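Local coordinates for autophagy protein 5 (Saccharomyces cerevisiae, PDB 2DYO) that takes part in autophagic vesicle formation and cytoplasm-to-vacuole transport, and is needed for mitophagy and for selective autophagic degradation of the nucleus, at residues 38-43 against 49-54; 25-30 against 34-39. All coordinates share one frame; numbering follows the deposited sequence.

Overall arrangement
Both interactions belong to the first ubiquitin-like domain, UblA, and both draw on strand 37-43, an outermost strand of its five-stranded mixed sheet within this chain. Interaction 1 joins that strand to the start of helix 52-59 and is buried, whereas interaction 2 lies at the surface where the loop from strand 15-22 turns into strand 37-43. Their centres are about 15 Å apart, and they share Leu38 and Arg39 in sequence without touching otherwise. Helix 52-59 links them: Leu54 packs in interaction 1, and Ile59 meets Leu27 and Ile35 of interaction 2. A chain of another protein reaches the strand through Arg39 and, in interaction 1, also the Tyr51 hydroxyl.

Interaction 1 of 2, residues 38-43 against 49-54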
# COMPACT_ATOMS: atom_id res chain seq x y z
N LEU A 38 -3.88 18.60 -6.71
CA LEU A 38 -2.74 17.93 -7.33
C LEU A 38 -3.22 16.65 -8.00
O LEU A 38 -3.89 15.83 -7.38
CB LEU A 38 -1.67 17.58 -6.29
CG LEU A 38 -0.89 18.74 -5.65
CD1 LEU A 38 -1.37 18.96 -4.23
CD2 LEU A 38 0.59 18.41 -5.67
N ARG A 39 -2.87 16.47 -9.27
CA ARG A 39 -3.26 15.28 -10.02
C ARG A 39 -2.00 14.51 -10.33
O ARG A 39 -1.25 14.84 -11.25
CB ARG A 39 -3.99 15.67 -11.30
CG ARG A 39 -5.28 16.43 -11.03
CD ARG A 39 -5.04 17.91 -11.01
NE ARG A 39 -5.30 18.49 -12.33
CZ ARG A 39 -4.58 19.47 -12.86
NH1 ARG A 39 -3.55 19.97 -12.21
NH2 ARG A 39 -4.90 19.95 -14.06
N ILE A 40 -1.77 13.45 -9.55
CA ILE A 40 -0.56 12.66 -9.68
C ILE A 40 -0.71 11.16 -9.88
O ILE A 40 -1.78 10.58 -9.70
CB ILE A 40 0.31 12.87 -8.42
CG1 ILE A 40 -0.53 12.55 -7.18
CG2 ILE A 40 0.78 14.32 -8.36
CD1 ILE A 40 0.23 12.63 -5.87
N ARG A 41 0.39 10.53 -10.28
CA ARG A 41 0.44 9.09 -10.47
C ARG A 41 1.22 8.59 -9.27
O ARG A 41 2.32 9.08 -8.98
CB ARG A 41 1.16 8.74 -11.77
CG ARG A 41 0.31 9.00 -13.01
CD ARG A 41 -0.84 8.00 -13.09
NE ARG A 41 -0.39 6.69 -13.56
CZ ARG A 41 -1.18 5.62 -13.65
NH1 ARG A 41 -2.45 5.70 -13.30
NH2 ARG A 41 -0.69 4.47 -14.10
N VAL A 42 0.64 7.63 -8.55
CA VAL A 42 1.26 7.08 -7.35
C VAL A 42 1.35 5.57 -7.43
O VAL A 42 0.36 4.90 -7.75
CB VAL A 42 0.42 7.46 -6.11
CG1 VAL A 42 1.00 6.81 -4.87
CG2 VAL A 42 0.37 8.97 -5.96
N PRO A 43 2.54 5.01 -7.15
CA PRO A 43 2.69 3.55 -7.19
C PRO A 43 1.79 2.89 -6.16
O PRO A 43 1.44 3.49 -5.14
CB PRO A 43 4.17 3.35 -6.84
CG PRO A 43 4.82 4.62 -7.33
CD PRO A 43 3.83 5.67 -6.89
N VAL A 49 2.36 9.37 2.30
CA VAL A 49 3.22 10.31 3.00
C VAL A 49 4.49 10.67 2.23
O VAL A 49 5.12 11.70 2.50
CB VAL A 49 3.53 9.77 4.40
CG1 VAL A 49 4.86 9.05 4.43
CG2 VAL A 49 3.43 10.90 5.42
N ASN A 50 4.87 9.85 1.26
CA ASN A 50 6.04 10.15 0.45
C ASN A 50 5.79 11.34 -0.48
O ASN A 50 6.70 11.80 -1.19
CB ASN A 50 6.44 8.92 -0.37
CG ASN A 50 7.07 7.85 0.48
OD1 ASN A 50 7.22 6.70 0.07
ND2 ASN A 50 7.47 8.24 1.69
N TYR A 51 4.56 11.85 -0.47
CA TYR A 51 4.22 12.98 -1.32
C TYR A 51 4.02 14.30 -0.56
O TYR A 51 3.56 15.28 -1.14
CB TYR A 51 2.98 12.65 -2.16
CG TYR A 51 3.24 11.46 -3.06
CD1 TYR A 51 3.19 10.16 -2.56
CD2 TYR A 51 3.70 11.65 -4.36
CE1 TYR A 51 3.60 9.08 -3.33
CE2 TYR A 51 4.11 10.57 -5.14
CZ TYR A 51 4.06 9.29 -4.62
OH TYR A 51 4.53 8.24 -5.36
N MET A 52 4.39 14.33 0.72
CA MET A 52 4.26 15.55 1.49
C MET A 52 5.17 16.66 0.96
O MET A 52 4.77 17.83 0.91
CB MET A 52 4.56 15.29 2.97
CG MET A 52 3.49 14.48 3.67
SD MET A 52 1.83 15.04 3.26
CE MET A 52 1.82 16.70 3.94
N PRO A 53 6.41 16.32 0.58
CA PRO A 53 7.32 17.34 0.05
C PRO A 53 6.71 18.03 -1.17
O PRO A 53 6.76 19.25 -1.31
CB PRO A 53 8.57 16.54 -0.31
CG PRO A 53 8.57 15.47 0.74
CD PRO A 53 7.12 15.04 0.75
N LEU A 54 6.13 17.22 -2.05
CA LEU A 54 5.50 17.71 -3.27
C LEU A 54 4.32 18.63 -2.92
O LEU A 54 4.12 19.67 -3.55
CB LEU A 54 5.00 16.53 -4.11
CG LEU A 54 4.31 16.85 -5.44
CD1 LEU A 54 5.33 17.36 -6.43
CD2 LEU A 54 3.63 15.59 -5.98
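Val42 lies against the ring of Tyr51, its CG2 over one face, 4.1 Å from the ring centroid and 18° off the normal, in a CH-pi contact displaced toward the rim. The second methyl, CG1, meets the same ring at CE1, 3.8 Å away. A beta-branched valine suits this place because two short methyls can follow a flat surface. With CG anti to the carbonyl carbon (chi1 -61°), the Tyr51 ring reaches from the helix start to the strand. Its phenol end meets Pro43 near the ring plane, where CD of Pro43 is 3.1 Å from OH of Tyr51. The hydroxyl itself is hydrogen-bonded to the backbone of another protein's chain, so this buried polar atom has a partner. A phenylalanine in its place would probably leave that backbone group without its mate and open a small gap beside CD of Pro43.

The arrangement is that of the ubiquitin-like beta-grasp fold, in which a helix packs across the sheet; Tyr51 occupies the N-cap position of helix 52-59.

The remaining contacts across the two segments are apolar. Ile40 serves both neighbours: CD1 approaches the Tyr51 ring at CD2, 3.9 Å away, while CG2 lies 3.9 Å from CD2 of Leu54. Leu54, with CG anti to the backbone N (chi1 -180°), extends toward the strand and also meets Leu38, whose CD2 is 4.0 Å from CG of Leu54. CB of Arg41 points away from 49-54, and farther out NE forms a salt bridge with Glu15 while NH1 is hydrogen-bonded to Asn17.

Interaction 2 of 2, residues 25-30 against 34-39; sequences SFLMKG and EIAVLR
Leu27 reaches over Ala36 and Ile35, CD1 lying nearest Ala36 and CD2 nearest Ile35. The contact lies within the long loop between strands 15-22 and 37-43, which pair antiparallel as the first hairpin of the ubiquitin-like beta-grasp fold; Ala36 is already paired through its backbone with Ile22. Leu27 belongs to the loop that leaves the first strand, while Ile35 sits in a short 3-10 turn just before the second.

All of the contact is apolar. CG of Leu27 is anti to its carbonyl carbon (chi1 -49°), which carries the branched end toward 34-39. There CD2 lies 3.9 Å from CG2 of Ile35, and the two side chains cross at an angle instead of running alongside each other. Only the CG2 branch of Ile35 meets Leu27 closely, as the longer arm of the isoleucine leads away. Ile59 of helix 52-59 touches both Leu27 and Ile35, so these residues also pack the loop against the helix. A leucine suits the loop position because its forked end can meet two neighbours at once. The small alanine lets the other fork come in close to the backbone: CD1 of Leu27 is 3.5 Å from CB of Ala36 and 4.1 Å from its CA.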
# COMPACT_ATOMS: atom_id res chain seq x y z
N SER A 25 -8.55 24.95 5.05
CA SER A 25 -8.04 25.23 6.38
C SER A 25 -6.53 25.50 6.35
O SER A 25 -6.00 26.20 7.22
CB SER A 25 -8.33 24.06 7.32
OG SER A 25 -7.76 22.86 6.84
N PHE A 26 -5.85 24.96 5.34
CA PHE A 26 -4.40 25.13 5.18
C PHE A 26 -4.04 26.38 4.39
O PHE A 26 -2.93 26.89 4.49
CB PHE A 26 -3.78 23.94 4.42
CG PHE A 26 -3.75 22.65 5.19
CD1 PHE A 26 -4.91 21.92 5.40
CD2 PHE A 26 -2.55 22.15 5.67
CE1 PHE A 26 -4.87 20.70 6.08
CE2 PHE A 26 -2.49 20.94 6.35
CZ PHE A 26 -3.66 20.21 6.56
N LEU A 27 -4.99 26.86 3.59
CA LEU A 27 -4.74 28.00 2.72
C LEU A 27 -5.29 29.36 3.11
O LEU A 27 -6.22 29.49 3.90
CB LEU A 27 -5.22 27.63 1.31
CG LEU A 27 -4.70 26.26 0.85
CD1 LEU A 27 -5.42 25.81 -0.41
CD2 LEU A 27 -3.19 26.33 0.62
N MET A 28 -4.68 30.39 2.52
CA MET A 28 -5.07 31.77 2.75
C MET A 28 -6.30 32.09 1.91
O MET A 28 -6.31 31.87 0.70
CB MET A 28 -3.91 32.71 2.38
CG MET A 28 -3.06 33.13 3.57
SD MET A 28 -1.44 33.87 3.16
CE MET A 28 -1.46 33.83 1.33
N LYS A 29 -7.33 32.60 2.57
CA LYS A 29 -8.58 32.94 1.89
C LYS A 29 -8.30 33.78 0.64
O LYS A 29 -7.75 34.87 0.73
CB LYS A 29 -9.50 33.69 2.84
N GLY A 30 -8.68 33.25 -0.51
CA GLY A 30 -8.48 33.96 -1.76
C GLY A 30 -7.39 33.44 -2.67
O GLY A 30 -7.19 33.98 -3.76
N GLU A 34 -5.98 26.25 -8.43
CA GLU A 34 -4.95 25.27 -8.75
C GLU A 34 -4.05 24.87 -7.57
O GLU A 34 -3.47 23.79 -7.56
CB GLU A 34 -4.08 25.78 -9.90
N ILE A 35 -3.94 25.75 -6.58
CA ILE A 35 -3.11 25.49 -5.41
C ILE A 35 -3.58 24.32 -4.56
O ILE A 35 -2.77 23.50 -4.12
CB ILE A 35 -3.00 26.76 -4.53
CG1 ILE A 35 -2.17 27.82 -5.26
CG2 ILE A 35 -2.37 26.43 -3.19
CD1 ILE A 35 -0.78 27.33 -5.66
N ALA A 36 -4.88 24.22 -4.35
CA ALA A 36 -5.45 23.16 -3.52
C ALA A 36 -5.72 21.85 -4.25
O ALA A 36 -6.46 21.00 -3.74
CB ALA A 36 -6.74 23.66 -2.88
N VAL A 37 -5.14 21.67 -5.43
CA VAL A 37 -5.37 20.44 -6.19
C VAL A 37 -4.11 19.90 -6.87
O VAL A 37 -3.37 20.65 -7.51
CB VAL A 37 -6.44 20.66 -7.29
CG1 VAL A 37 -6.73 19.35 -8.01
CG2 VAL A 37 -7.70 21.23 -6.68
N LEU A 38 -3.88 18.60 -6.71
CA LEU A 38 -2.74 17.93 -7.33
C LEU A 38 -3.22 16.65 -8.00
O LEU A 38 -3.89 15.83 -7.38
CB LEU A 38 -1.67 17.58 -6.29
CG LEU A 38 -0.89 18.74 -5.65
CD1 LEU A 38 -1.37 18.96 -4.23
CD2 LEU A 38 0.59 18.41 -5.67
N ARG A 39 -2.87 16.47 -9.27
CA ARG A 39 -3.26 15.28 -10.02
C ARG A 39 -2.00 14.51 -10.33
O ARG A 39 -1.25 14.84 -11.25
CB ARG A 39 -3.99 15.67 -11.30
CG ARG A 39 -5.28 16.43 -11.03
CD ARG A 39 -5.04 17.91 -11.01
NE ARG A 39 -5.30 18.49 -12.33
CZ ARG A 39 -4.58 19.47 -12.86
NH1 ARG A 39 -3.55 19.97 -12.21
NH2 ARG A 39 -4.90 19.95 -14.06